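VP1 (Merkel cell polyomavirus, PDB 4FMH) forms, as the major coat protein, the disulfide-linked pentamers that build the icosahedral Merkel cell polyomavirus capsid, and binds sialylated glycans at a site required for infection. Local coordinates at residues Asp19-Ile24 with Asn279-Lys284; Tyr70-Val75 with Phe252-Asp257; Met91-Ser96 with Arg283-Lys288; His133-Gly138 with Leu274-Asn279. All coordinates share one frame; numbering follows the deposited sequence. Where two conformers were deposited one is given.

Contact 1 (Asp19-Ile24 with Asn279-Lys284); sequences DSITQI and NVTLRK
Asn279 and Val280 open an antiparallel strand pair with Ile24 in the jelly roll of VP1, where strand 269-287 takes the N-terminal strand 11-28 along one edge. Val280 and Ile24 exchange two backbone bonds, Val280 N to Ile24 O (2.9 Å) and Ile24 N to Val280 O (3.0 Å). Thr281 points to the other face, beside Gln23, the two side chains running the same way; its CG2, anti to the backbone N (OG1 at chi1 -60°), meets Ile21 CG2 at 3.7 Å. Leu282 returns to the Val280 face, which Leu251 and Ile253 of strand 250-263 cover. It pairs with Thr22 through the bonds Leu282 N to Thr22 O (2.9 Å, almost straight at 178°) and Thr22 N to Leu282 O (2.9 Å), and its CD1 packs on Ile24 CG1 at 3.9 Å. Arg283 lies opposite Ile21 in a non-hydrogen-bonded pair, and its guanidinium turns away to Glu93 of strand 89-101. Lys284 N gives a more bent bond to Ser20 O (3.0 Å), Lys284 pairs on with Val15 of the same strand, and the extended side chain runs past Ser20 until Lys284 CE lies 3.2 Å from Asp19 O.

Contact 2 (Tyr70-Val75 with Phe252-Asp257); sequences YSVARV and FISCAD
Ser71 and Cys255, then Ala73 and Ile253, are hydrogen-bonded pairs of two antiparallel strands, each pair closed by two backbone bonds. Ser71 N reaches Cys255 O at 2.8 Å, and the return bond from Cys255 N to Ser71 O is 2.9 Å. Ala73 N to Ile253 O and Ile253 N to Ala73 O are both 2.9 Å. Between them Val72 faces Ser254, and Val72 CA makes a CA-H...O contact with Ile253 O.

The aromatic contacts lie at the two ends. Arg74 sends its CG anti to the backbone N (chi1 -178°), which lays CG over one face of the Phe252 ring: CG is 4.0 Å from the centroid, a CH-pi contact offset toward the rim, and Arg74 CD follows at 3.7 Å from Phe252 CZ. The guanidinium stands almost perpendicular to that ring, 87° between planes. At the far end Tyr70 CD1 rests on Ala256 CB at 3.9 Å, while its hydroxyl is hydrogen-bonded with Trp200 O and Tyr132 OH.

Among the smaller side chains, Cys255 SG touches Ser71 CB at 3.9 Å. The Ala73, Ile253 and Cys255 side of the pair packs against strand 11-28, and through Ile253 and Cys255 also against strand 269-287, as in the sandwich of a viral jelly roll.

Contact 3 (Met91-Ser96 with Arg283-Lys288); sequences MWEAIS and RKRWVK
Glu93 is clasped by Arg283 and Arg285, a salt-bridge network on one face of the antiparallel pair that strands 89-101 and 269-287 form in the jelly roll. Each arginine grips side-on with NE and NH2. Arg283 NE and Arg285 NE both lie 2.8 Å from Glu93 OE1, arriving from opposite faces of the carboxylate; Arg283 NH2 (3.1 Å) and Arg285 NH2 (3.0 Å) divide in the same way at Glu93 OE2. Four charged bonds thus fix the rotation of the carboxylate, which probably stays ionised between the two cations. Gly243 N adds a further bond to OE2, and Arg285 NH1 is held by Leu12 O.

The torsions bring the three together. Glu93 is extended, with CG anti to the backbone N (chi1 176°), and runs alongside Arg283, whereas Arg285 bends at chi2 and chi3 to come in obliquely. Ile95 CG2 sits over one face of the Arg283 guanidinium; Ile95 and Ser96 both face Thr281, a classic beta bulge.

Behind the side chains, paired backbone bonds link Glu93 with Arg283 and Met91 with Arg285, Glu93 N to Arg283 O being 2.7 Å. On the other face of the sheet Lys284 CG rides over the six-membered ring of Trp92, 3.9 Å from its centroid in a CH-pi contact, while Trp92 NE1 bonds to Pro78 O. Toward the C terminus, Met91 crosses Val287 at about a right angle, Met91 SD touching Val287 CG2 at 3.5 Å.

Contact 4 (His133-Gly138 with Leu274-Asn279); sequences HMFAIG and LPRYFN
Phe135 and Arg276 bring two flat groups together, ring and guanidinium planes 24° apart, with Phe135 CB over one face of the guanidinium. Phe135 CD1 lies 3.8 Å from Arg276 NH1, which approaches the ring obliquely. His133 CB is at the edge of the same guanidinium, near its plane. The Phe278 ring receives Phe135 CB at its edge, 3.9 Å from Phe278 CE2, and Ile137 CD1 comes obliquely to Phe278 CD2 at 4.0 Å, those two side chains sliding past each other in opposite directions. The backbones stand well apart, the strand axes 10.1 Å at closest and inclined by 29°, so the contact is made by side chains across the interior of the jelly-roll sandwich, between strands 131-138 and 269-287. Arg276 reaches over by starting extended and bending at chi3 (-84°), which brings one guanidinium face under Phe135 CB, toward the rim. Its charge is buried but well partnered: NH2 forms a salt bridge with Asp257 and NH1 bonds to Thr99 OG1. Asp257 OD1 also accepts a bond from His133 ND1, while His133 NE2 bonds to Asn131 OD1. Phe135 stacks further on Tyr213, and Phe278 packs on Ile253 of strand 250-263.

In the fold
From the N terminus, strand 11-28 meets strand 269-287 near the C terminus, so contact 1 closes a loop of 254 residues; contact 2 lies within this loop, and contact 4 nests in it too, sharing Asn279 with contact 1. Strand 71-76 next pairs with strand 250-263 in contact 2; strand 89-101 then joins strand 269-287 in contact 3, whose segments alternate with those of contact 2. Contact 4, from strand 131-138, nests inside contact 3 and also crosses contact 2. Contacts 1 and 3 share Arg283 and Lys284, placing strands 11-28 and 89-101 on either side of strand 269-287. Contacts 2 and 4, joined through Asp257, tie strands 71-76, 250-263, 131-138 and 269-287 together.

Contact 1 (Asp19-Ile24 with Asn279-Lys284)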
loop_
_atom_site.group_PDB
_atom_site.type_symbol
_atom_site.label_atom_id
_atom_site.label_comp_id
_atom_site.label_asym_id
_atom_site.label_seq_id
_atom_site.Cartn_x
_atom_site.Cartn_y
_atom_site.Cartn_z
ATOM N N ASP B 19 -16.717 34.142 22.286
ATOM C CA ASP B 19 -16.607 32.794 22.839
ATOM C C ASP B 19 -17.415 31.763 22.052
ATOM O O ASP B 19 -18.033 30.871 22.635
ATOM C CB ASP B 19 -17.024 32.792 24.314
ATOM C CG ASP B 19 -15.982 33.418 25.215
ATOM O OD1 ASP B 19 -14.833 32.928 25.236
ATOM O OD2 ASP B 19 -16.317 34.396 25.915
ATOM N N SER B 20 -17.389 31.877 20.727
ATOM C CA SER B 20 -18.193 31.011 19.864
ATOM C C SER B 20 -17.564 29.638 19.586
ATOM O O SER B 20 -18.258 28.725 19.142
ATOM C CB SER B 20 -18.514 31.721 18.548
ATOM O OG SER B 20 -17.330 31.993 17.820
ATOM N N ILE B 21 -16.266 29.499 19.849
ATOM C CA ILE B 21 -15.553 28.236 19.614
ATOM C C ILE B 21 -15.031 27.656 20.926
ATOM O O ILE B 21 -14.514 28.386 21.774
ATOM C CB ILE B 21 -14.380 28.409 18.610
ATOM C CG1 ILE B 21 -14.891 28.934 17.264
ATOM C CG2 ILE B 21 -13.633 27.093 18.406
ATOM C CD1 ILE B 21 -13.844 29.666 16.450
ATOM N N THR B 22 -15.175 26.340 21.084
ATOM C CA THR B 22 -14.662 25.639 22.254
ATOM C C THR B 22 -13.951 24.344 21.837
ATOM O O THR B 22 -14.139 23.865 20.714
ATOM C CB THR B 22 -15.784 25.379 23.305
ATOM O OG1 THR B 22 -15.198 25.138 24.590
ATOM C CG2 THR B 22 -16.669 24.197 22.916
ATOM N N GLN B 23 -13.041 23.906 22.705
ATOM C CA GLN B 23 -12.163 22.776 22.456
ATOM C C GLN B 23 -12.355 21.791 23.593
ATOM O O GLN B 23 -12.172 22.126 24.766
ATOM C CB GLN B 23 -10.698 23.216 22.407
ATOM C CG GLN B 23 -10.379 24.267 21.349
ATOM C CD GLN B 23 -10.075 23.673 19.988
ATOM O OE1 GLN B 23 -10.234 22.470 19.767
ATOM N NE2 GLN B 23 -9.626 24.519 19.065
ATOM N N ILE B 24 -12.758 20.572 23.232
ATOM C CA ILE B 24 -13.014 19.489 24.186
ATOM C C ILE B 24 -11.951 18.390 24.041
ATOM O O ILE B 24 -11.634 17.988 22.923
ATOM C CB ILE B 24 -14.450 18.902 23.988
ATOM C CG1 ILE B 24 -15.530 19.909 24.440
ATOM C CG2 ILE B 24 -14.618 17.534 24.676
ATOM C CD1 ILE B 24 -15.532 20.248 25.936
ATOM N N ASN B 279 -9.325 15.406 20.497
ATOM C CA ASN B 279 -9.503 16.848 20.702
ATOM C C ASN B 279 -10.491 17.370 19.648
ATOM O O ASN B 279 -10.140 17.504 18.477
ATOM C CB ASN B 279 -8.160 17.589 20.617
ATOM C CG ASN B 279 -8.249 19.046 21.078
ATOM O OD1 ASN B 279 -9.198 19.758 20.763
ATOM N ND2 ASN B 279 -7.249 19.489 21.822
ATOM N N VAL B 280 -11.722 17.656 20.075
ATOM C CA VAL B 280 -12.796 18.061 19.172
ATOM C C VAL B 280 -13.029 19.563 19.248
ATOM O O VAL B 280 -13.183 20.109 20.332
ATOM C CB VAL B 280 -14.121 17.324 19.505
ATOM C CG1 VAL B 280 -15.235 17.755 18.562
ATOM C CG2 VAL B 280 -13.924 15.814 19.446
ATOM N N THR B 281 -13.045 20.225 18.093
ATOM C CA THR B 281 -13.348 21.650 18.015
ATOM C C THR B 281 -14.818 21.821 17.682
ATOM O O THR B 281 -15.320 21.218 16.730
ATOM C CB THR B 281 -12.485 22.362 16.941
ATOM O OG1 THR B 281 -11.103 22.221 17.275
ATOM C CG2 THR B 281 -12.819 23.851 16.847
ATOM N N LEU B 282 -15.507 22.644 18.471
ATOM C CA LEU B 282 -16.920 22.909 18.241
ATOM C C LEU B 282 -17.201 24.405 18.145
ATOM O O LEU B 282 -16.504 25.222 18.747
ATOM C CB LEU B 282 -17.793 22.267 19.329
ATOM C CG LEU B 282 -17.576 20.779 19.636
ATOM C CD1 LEU B 282 -16.633 20.626 20.814
ATOM C CD2 LEU B 282 -18.902 20.092 19.937
ATOM N N ARG B 283 -18.219 24.755 17.367
ATOM C CA ARG B 283 -18.657 26.143 17.262
ATOM C C ARG B 283 -20.156 26.233 17.531
ATOM O O ARG B 283 -20.875 25.241 17.406
ATOM C CB ARG B 283 -18.328 26.718 15.879
ATOM C CG ARG B 283 -19.113 26.077 14.744
ATOM C CD ARG B 283 -18.795 26.695 13.407
ATOM N NE ARG B 283 -19.414 25.923 12.335
ATOM C CZ ARG B 283 -19.024 25.946 11.066
ATOM N NH1 ARG B 283 -18.012 26.713 10.692
ATOM N NH2 ARG B 283 -19.652 25.199 10.172
ATOM N N LYS B 284 -20.619 27.424 17.903
ATOM C CA LYS B 284 -22.038 27.653 18.154
ATOM C C LYS B 284 -22.786 27.865 16.838
ATOM O O LYS B 284 -22.330 28.607 15.966
ATOM C CB LYS B 284 -22.233 28.854 19.078
ATOM C CG LYS B 284 -21.672 28.678 20.484
ATOM C CD LYS B 284 -21.789 29.977 21.281
ATOM C CE LYS B 284 -21.119 29.866 22.638
ATOM N NZ LYS B 284 -21.275 31.110 23.443
#

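Contact 2 (Tyr70-Val75 with Phe252-Asp257)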
loop_
_atom_site.group_PDB
_atom_site.type_symbol
_atom_site.label_atom_id
_atom_site.label_comp_id
_atom_site.label_asym_id
_atom_site.label_seq_id
_atom_site.Cartn_x
_atom_site.Cartn_y
_atom_site.Cartn_z
ATOM N N TYR B 70 -17.103 -1.756 21.929
ATOM C CA TYR B 70 -16.860 -0.355 21.618
ATOM C C TYR B 70 -16.637 0.470 22.875
ATOM O O TYR B 70 -17.211 0.185 23.934
ATOM C CB TYR B 70 -18.029 0.228 20.814
ATOM C CG TYR B 70 -18.093 -0.297 19.396
ATOM C CD1 TYR B 70 -17.261 0.224 18.394
ATOM C CD2 TYR B 70 -18.968 -1.333 19.059
ATOM C CE1 TYR B 70 -17.311 -0.273 17.091
ATOM C CE2 TYR B 70 -19.023 -1.834 17.772
ATOM C CZ TYR B 70 -18.197 -1.307 16.789
ATOM O OH TYR B 70 -18.270 -1.823 15.507
ATOM N N SER B 71 -15.779 1.476 22.757
ATOM C CA SER B 71 -15.645 2.485 23.796
ATOM C C SER B 71 -16.576 3.623 23.440
ATOM O O SER B 71 -16.776 3.914 22.259
ATOM C CB SER B 71 -14.207 3.002 23.904
ATOM O OG SER B 71 -13.351 1.989 24.392
ATOM N N VAL B 72 -17.153 4.256 24.458
ATOM C CA VAL B 72 -18.024 5.409 24.237
ATOM C C VAL B 72 -18.089 6.316 25.466
ATOM O O VAL B 72 -18.074 5.850 26.612
ATOM C CB VAL B 72 -19.450 5.000 23.714
ATOM C CG1 VAL B 72 -20.025 3.856 24.510
ATOM C CG2 VAL B 72 -20.417 6.188 23.694
ATOM N N ALA B 73 -18.115 7.618 25.207
ATOM C CA ALA B 73 -18.377 8.610 26.244
ATOM C C ALA B 73 -19.332 9.667 25.719
ATOM O O ALA B 73 -19.315 9.997 24.528
ATOM C CB ALA B 73 -17.073 9.255 26.725
ATOM N N ARG B 74 -20.174 10.177 26.618
ATOM C CA ARG B 74 -20.953 11.386 26.371
ATOM C C ARG B 74 -20.304 12.542 27.136
ATOM O O ARG B 74 -20.127 12.462 28.353
ATOM C CB ARG B 74 -22.408 11.205 26.813
ATOM C CG ARG B 74 -23.300 12.422 26.531
ATOM C CD ARG B 74 -24.649 12.319 27.233
ATOM N NE ARG B 74 -25.463 13.522 27.033
ATOM C CZ ARG B 74 -25.337 14.653 27.728
ATOM N NH1 ARG B 74 -24.419 14.764 28.684
ATOM N NH2 ARG B 74 -26.128 15.688 27.463
ATOM N N VAL B 75 -19.946 13.607 26.421
ATOM C CA VAL B 75 -19.346 14.783 27.048
ATOM C C VAL B 75 -20.407 15.869 27.195
ATOM O O VAL B 75 -21.065 16.240 26.213
ATOM C CB VAL B 75 -18.139 15.332 26.243
ATOM C CG1 VAL B 75 -17.443 16.462 27.009
ATOM C CG2 VAL B 75 -17.150 14.211 25.912
ATOM N N PHE B 252 -21.123 12.904 21.610
ATOM C CA PHE B 252 -20.873 11.475 21.716
ATOM C C PHE B 252 -19.610 11.083 20.972
ATOM O O PHE B 252 -19.451 11.395 19.794
ATOM C CB PHE B 252 -22.071 10.678 21.207
ATOM C CG PHE B 252 -23.195 10.580 22.205
ATOM C CD1 PHE B 252 -24.093 11.629 22.365
ATOM C CD2 PHE B 252 -23.341 9.441 23.000
ATOM C CE1 PHE B 252 -25.143 11.549 23.299
ATOM C CE2 PHE B 252 -24.388 9.350 23.935
ATOM C CZ PHE B 252 -25.286 10.407 24.080
ATOM N N ILE B 253 -18.713 10.413 21.690
ATOM C CA ILE B 253 -17.428 9.978 21.154
ATOM C C ILE B 253 -17.322 8.468 21.318
ATOM O O ILE B 253 -17.450 7.952 22.434
ATOM C CB ILE B 253 -16.263 10.687 21.880
ATOM C CG1 ILE B 253 -16.518 12.208 21.896
ATOM C CG2 ILE B 253 -14.910 10.257 21.292
ATOM C CD1 ILE B 253 -15.372 13.077 21.466
ATOM N N SER B 254 -17.094 7.770 20.203
ATOM C CA SER B 254 -17.070 6.311 20.180
ATOM C C SER B 254 -15.829 5.828 19.466
ATOM O O SER B 254 -15.348 6.496 18.548
ATOM C CB SER B 254 -18.292 5.771 19.433
ATOM O OG SER B 254 -19.485 6.384 19.885
ATOM N N CYS B 255 -15.321 4.662 19.853
ATOM C CA CYS B 255 -14.164 4.096 19.148
ATOM C C CYS B 255 -13.890 2.629 19.469
ATOM O O CYS B 255 -14.491 2.042 20.376
ATOM C CB CYS B 255 -12.907 4.943 19.412
ATOM S SG CYS B 255 -12.295 4.857 21.101
ATOM N N ALA B 256 -12.981 2.045 18.699
ATOM C CA ALA B 256 -12.470 0.700 18.960
ATOM C C ALA B 256 -11.114 0.624 18.301
ATOM O O ALA B 256 -10.958 1.084 17.165
ATOM C CB ALA B 256 -13.394 -0.355 18.379
ATOM N N ASP B 257 -10.131 0.077 19.014
ATOM C CA ASP B 257 -8.797 -0.090 18.438
ATOM C C ASP B 257 -8.130 -1.393 18.851
ATOM O O ASP B 257 -7.321 -1.423 19.786
ATOM C CB ASP B 257 -7.909 1.114 18.763
ATOM C CG ASP B 257 -8.401 2.390 18.093
ATOM O OD1 ASP B 257 -8.176 2.547 16.870
ATOM O OD2 ASP B 257 -9.037 3.217 18.789
#

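Contact 3 (Met91-Ser96 with Arg283-Lys288)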
loop_
_atom_site.group_PDB
_atom_site.type_symbol
_atom_site.label_atom_id
_atom_site.label_comp_id
_atom_site.label_asym_id
_atom_site.label_seq_id
_atom_site.Cartn_x
_atom_site.Cartn_y
_atom_site.Cartn_z
ATOM N N MET B 91 -26.923 25.617 19.232
ATOM C CA MET B 91 -26.426 24.263 19.466
ATOM C C MET B 91 -24.930 24.229 19.203
ATOM O O MET B 91 -24.434 24.971 18.350
ATOM C CB MET B 91 -27.104 23.267 18.529
ATOM C CG MET B 91 -28.546 22.937 18.878
ATOM S SD MET B 91 -29.237 21.712 17.739
ATOM C CE MET B 91 -28.660 20.194 18.478
ATOM N N TRP B 92 -24.219 23.369 19.929
ATOM C CA TRP B 92 -22.818 23.108 19.627
ATOM C C TRP B 92 -22.706 22.240 18.376
ATOM O O TRP B 92 -23.387 21.218 18.249
ATOM C CB TRP B 92 -22.116 22.448 20.809
ATOM C CG TRP B 92 -21.871 23.383 21.958
ATOM C CD1 TRP B 92 -22.489 23.367 23.176
ATOM C CD2 TRP B 92 -20.937 24.470 21.996
ATOM N NE1 TRP B 92 -21.997 24.373 23.972
ATOM C CE2 TRP B 92 -21.046 25.067 23.273
ATOM C CE3 TRP B 92 -20.022 25.000 21.075
ATOM C CZ2 TRP B 92 -20.273 26.168 23.654
ATOM C CZ3 TRP B 92 -19.258 26.101 21.451
ATOM C CH2 TRP B 92 -19.387 26.670 22.732
ATOM N N GLU B 93 -21.859 22.678 17.453
ATOM C CA GLU B 93 -21.628 21.980 16.190
ATOM C C GLU B 93 -20.172 21.534 16.136
ATOM O O GLU B 93 -19.269 22.369 16.173
ATOM C CB GLU B 93 -21.947 22.917 15.022
ATOM C CG GLU B 93 -21.668 22.357 13.629
ATOM C CD GLU B 93 -21.706 23.424 12.544
ATOM O OE1 GLU B 93 -21.857 24.629 12.866
ATOM O OE2 GLU B 93 -21.577 23.053 11.361
ATOM N N ALA B 94 -19.944 20.224 16.057
ATOM C CA ALA B 94 -18.584 19.678 15.967
ATOM C C ALA B 94 -18.040 19.865 14.558
ATOM O O ALA B 94 -18.640 19.388 13.593
ATOM C CB ALA B 94 -18.569 18.200 16.347
ATOM N N ILE B 95 -16.912 20.559 14.430
ATOM C CA ILE B 95 -16.403 20.908 13.096
ATOM C C ILE B 95 -15.119 20.179 12.686
ATOM O O ILE B 95 -14.875 19.970 11.494
ATOM C CB ILE B 95 -16.286 22.442 12.882
ATOM C CG1 ILE B 95 -15.170 23.052 13.748
ATOM C CG2 ILE B 95 -17.652 23.114 13.132
ATOM C CD1 ILE B 95 -14.952 24.550 13.505
ATOM N N SER B 96 -14.313 19.787 13.666
ATOM C CA SER B 96 -13.094 19.028 13.392
ATOM C C SER B 96 -12.646 18.275 14.627
ATOM O O SER B 96 -13.060 18.593 15.745
ATOM C CB SER B 96 -11.964 19.944 12.902
ATOM O OG SER B 96 -11.670 20.955 13.853
ATOM N N ARG B 283 -18.219 24.755 17.367
ATOM C CA ARG B 283 -18.657 26.143 17.262
ATOM C C ARG B 283 -20.156 26.233 17.531
ATOM O O ARG B 283 -20.875 25.241 17.406
ATOM C CB ARG B 283 -18.328 26.718 15.879
ATOM C CG ARG B 283 -19.113 26.077 14.744
ATOM C CD ARG B 283 -18.795 26.695 13.407
ATOM N NE ARG B 283 -19.414 25.923 12.335
ATOM C CZ ARG B 283 -19.024 25.946 11.066
ATOM N NH1 ARG B 283 -18.012 26.713 10.692
ATOM N NH2 ARG B 283 -19.652 25.199 10.172
ATOM N N LYS B 284 -20.619 27.424 17.903
ATOM C CA LYS B 284 -22.038 27.653 18.154
ATOM C C LYS B 284 -22.786 27.865 16.838
ATOM O O LYS B 284 -22.330 28.607 15.966
ATOM C CB LYS B 284 -22.233 28.854 19.078
ATOM C CG LYS B 284 -21.672 28.678 20.484
ATOM C CD LYS B 284 -21.789 29.977 21.281
ATOM C CE LYS B 284 -21.119 29.866 22.638
ATOM N NZ LYS B 284 -21.275 31.110 23.443
ATOM N N ARG B 285 -23.927 27.199 16.700
ATOM C CA ARG B 285 -24.746 27.288 15.494
ATOM C C ARG B 285 -26.211 27.561 15.840
ATOM O O ARG B 285 -26.771 26.903 16.713
ATOM C CB ARG B 285 -24.636 25.979 14.693
ATOM C CG ARG B 285 -25.610 25.860 13.521
ATOM C CD ARG B 285 -25.110 26.610 12.293
ATOM N NE ARG B 285 -24.089 25.842 11.590
ATOM C CZ ARG B 285 -23.894 25.871 10.276
ATOM N NH1 ARG B 285 -24.654 26.636 9.498
ATOM N NH2 ARG B 285 -22.944 25.117 9.737
ATOM N N TRP B 286 -26.822 28.522 15.148
ATOM C CA TRP B 286 -28.262 28.783 15.279
ATOM C C TRP B 286 -29.062 27.707 14.548
ATOM O O TRP B 286 -28.741 27.360 13.404
ATOM C CB TRP B 286 -28.633 30.153 14.698
ATOM C CG TRP B 286 -28.232 31.332 15.532
ATOM C CD1 TRP B 286 -27.264 32.248 15.240
ATOM C CD2 TRP B 286 -28.801 31.734 16.783
ATOM N NE1 TRP B 286 -27.185 33.188 16.236
ATOM C CE2 TRP B 286 -28.120 32.901 17.194
ATOM C CE3 TRP B 286 -29.819 31.219 17.601
ATOM C CZ2 TRP B 286 -28.426 33.569 18.388
ATOM C CZ3 TRP B 286 -30.124 31.885 18.792
ATOM C CH2 TRP B 286 -29.424 33.043 19.173
ATOM N N VAL B 287 -30.094 27.180 15.207
ATOM C CA VAL B 287 -30.969 26.161 14.605
ATOM C C VAL B 287 -32.440 26.453 14.893
ATOM O O VAL B 287 -32.773 27.001 15.942
ATOM C CB VAL B 287 -30.634 24.717 15.076
ATOM C CG1 VAL B 287 -29.221 24.314 14.670
ATOM C CG2 VAL B 287 -30.843 24.573 16.579
ATOM N N LYS B 288 -33.307 26.075 13.955
ATOM C CA LYS B 288 -34.740 26.374 14.025
ATOM C C LYS B 288 -35.555 25.137 14.409
ATOM O O LYS B 288 -35.327 24.046 13.884
ATOM C CB LYS B 288 -35.214 26.953 12.680
ATOM C CG LYS B 288 -36.723 26.941 12.437
ATOM C CD LYS B 288 -37.411 28.166 13.020
ATOM C CE LYS B 288 -38.901 28.128 12.742
ATOM N NZ LYS B 288 -39.597 29.294 13.355
#

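Contact 4 (His133-Gly138 with Leu274-Asn279)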
loop_
_atom_site.group_PDB
_atom_site.type_symbol
_atom_site.label_atom_id
_atom_site.label_comp_id
_atom_site.label_asym_id
_atom_site.label_seq_id
_atom_site.Cartn_x
_atom_site.Cartn_y
_atom_site.Cartn_z
ATOM N N HIS B 133 -10.050 -0.798 13.661
ATOM C CA HIS B 133 -9.912 0.584 14.097
ATOM C C HIS B 133 -11.054 1.430 13.585
ATOM O O HIS B 133 -11.341 1.444 12.389
ATOM C CB HIS B 133 -8.577 1.166 13.645
ATOM C CG HIS B 133 -7.404 0.406 14.165
ATOM N ND1 HIS B 133 -6.919 0.575 15.444
ATOM C CD2 HIS B 133 -6.660 -0.574 13.603
ATOM C CE1 HIS B 133 -5.907 -0.253 15.638
ATOM N NE2 HIS B 133 -5.729 -0.959 14.536
ATOM N N MET B 134 -11.697 2.138 14.504
ATOM C CA MET B 134 -12.786 3.033 14.153
ATOM C C MET B 134 -12.925 4.120 15.208
ATOM O O MET B 134 -12.586 3.918 16.376
ATOM C CB MET B 134 -14.112 2.259 13.985
ATOM C CG MET B 134 -14.824 1.850 15.274
ATOM S SD MET B 134 -15.961 3.088 15.974
ATOM C CE MET B 134 -17.222 3.160 14.714
ATOM N N PHE B 135 -13.407 5.278 14.783
ATOM C CA PHE B 135 -13.835 6.313 15.717
ATOM C C PHE B 135 -15.042 7.012 15.113
ATOM O O PHE B 135 -15.230 7.000 13.885
ATOM C CB PHE B 135 -12.694 7.288 16.072
ATOM C CG PHE B 135 -12.340 8.264 14.972
ATOM C CD1 PHE B 135 -11.434 7.915 13.976
ATOM C CD2 PHE B 135 -12.903 9.543 14.950
ATOM C CE1 PHE B 135 -11.095 8.818 12.965
ATOM C CE2 PHE B 135 -12.566 10.452 13.949
ATOM C CZ PHE B 135 -11.667 10.092 12.957
ATOM N N ALA B 136 -15.865 7.588 15.987
ATOM C CA ALA B 136 -17.067 8.295 15.582
ATOM C C ALA B 136 -17.267 9.506 16.476
ATOM O O ALA B 136 -17.003 9.452 17.688
ATOM C CB ALA B 136 -18.273 7.380 15.675
ATOM N N ILE B 137 -17.716 10.591 15.862
ATOM C CA ILE B 137 -18.089 11.807 16.569
ATOM C C ILE B 137 -19.526 12.119 16.160
ATOM O O ILE B 137 -19.822 12.213 14.963
ATOM C CB ILE B 137 -17.176 13.007 16.192
ATOM C CG1 ILE B 137 -15.677 12.637 16.273
ATOM C CG2 ILE B 137 -17.537 14.249 17.037
ATOM C CD1 ILE B 137 -15.154 12.309 17.670
ATOM N N GLY B 138 -20.410 12.271 17.147
ATOM C CA GLY B 138 -21.821 12.559 16.876
ATOM C C GLY B 138 -22.479 13.463 17.905
ATOM O O GLY B 138 -21.949 13.660 19.003
ATOM N N LEU B 274 -5.625 -0.644 22.238
ATOM C CA LEU B 274 -4.961 0.550 22.766
ATOM C C LEU B 274 -5.972 1.681 22.991
ATOM O O LEU B 274 -7.045 1.672 22.375
ATOM C CB LEU B 274 -3.842 1.002 21.812
ATOM C CG LEU B 274 -2.602 0.107 21.727
ATOM C CD1 LEU B 274 -1.678 0.631 20.624
ATOM C CD2 LEU B 274 -1.859 0.079 23.066
ATOM N N PRO B 275 -5.640 2.649 23.873
ATOM C CA PRO B 275 -6.513 3.801 24.112
ATOM C C PRO B 275 -6.476 4.766 22.935
ATOM O O PRO B 275 -5.562 4.706 22.097
ATOM C CB PRO B 275 -5.873 4.496 25.327
ATOM C CG PRO B 275 -4.792 3.589 25.808
ATOM C CD PRO B 275 -4.381 2.776 24.627
ATOM N N ARG B 276 -7.464 5.653 22.892
ATOM C CA ARG B 276 -7.544 6.673 21.870
ATOM C C ARG B 276 -7.825 8.035 22.504
ATOM O O ARG B 276 -8.658 8.165 23.414
ATOM C CB ARG B 276 -8.626 6.325 20.843
ATOM C CG ARG B 276 -8.671 7.291 19.655
ATOM C CD ARG B 276 -9.753 6.903 18.658
ATOM N NE ARG B 276 -9.304 5.872 17.722
ATOM C CZ ARG B 276 -8.701 6.125 16.564
ATOM N NH1 ARG B 276 -8.453 7.375 16.197
ATOM N NH2 ARG B 276 -8.336 5.121 15.775
ATOM N N TYR B 277 -7.098 9.033 22.017
ATOM C CA TYR B 277 -7.258 10.417 22.426
ATOM C C TYR B 277 -8.038 11.211 21.383
ATOM O O TYR B 277 -7.910 10.955 20.185
ATOM C CB TYR B 277 -5.876 11.047 22.659
ATOM C CG TYR B 277 -5.915 12.549 22.791
ATOM C CD1 TYR B 277 -6.222 13.154 24.009
ATOM C CD2 TYR B 277 -5.668 13.367 21.687
ATOM C CE1 TYR B 277 -6.273 14.542 24.127
ATOM C CE2 TYR B 277 -5.714 14.755 21.799
ATOM C CZ TYR B 277 -6.013 15.328 23.018
ATOM O OH TYR B 277 -6.055 16.700 23.120
ATOM N N PHE B 278 -8.833 12.178 21.852
ATOM C CA PHE B 278 -9.623 13.062 20.999
ATOM C C PHE B 278 -9.510 14.509 21.462
ATOM O O PHE B 278 -9.608 14.799 22.665
ATOM C CB PHE B 278 -11.111 12.719 21.056
ATOM C CG PHE B 278 -11.436 11.303 20.711
ATOM C CD1 PHE B 278 -11.371 10.307 21.679
ATOM C CD2 PHE B 278 -11.870 10.975 19.430
ATOM C CE1 PHE B 278 -11.692 8.995 21.368
ATOM C CE2 PHE B 278 -12.200 9.659 19.106
ATOM C CZ PHE B 278 -12.119 8.673 20.080
ATOM N N ASN B 279 -9.325 15.406 20.497
ATOM C CA ASN B 279 -9.503 16.848 20.702
ATOM C C ASN B 279 -10.491 17.370 19.648
ATOM O O ASN B 279 -10.140 17.504 18.477
ATOM C CB ASN B 279 -8.160 17.589 20.617
ATOM C CG ASN B 279 -8.249 19.046 21.078
ATOM O OD1 ASN B 279 -9.198 19.758 20.763
ATOM N ND2 ASN B 279 -7.249 19.489 21.822
#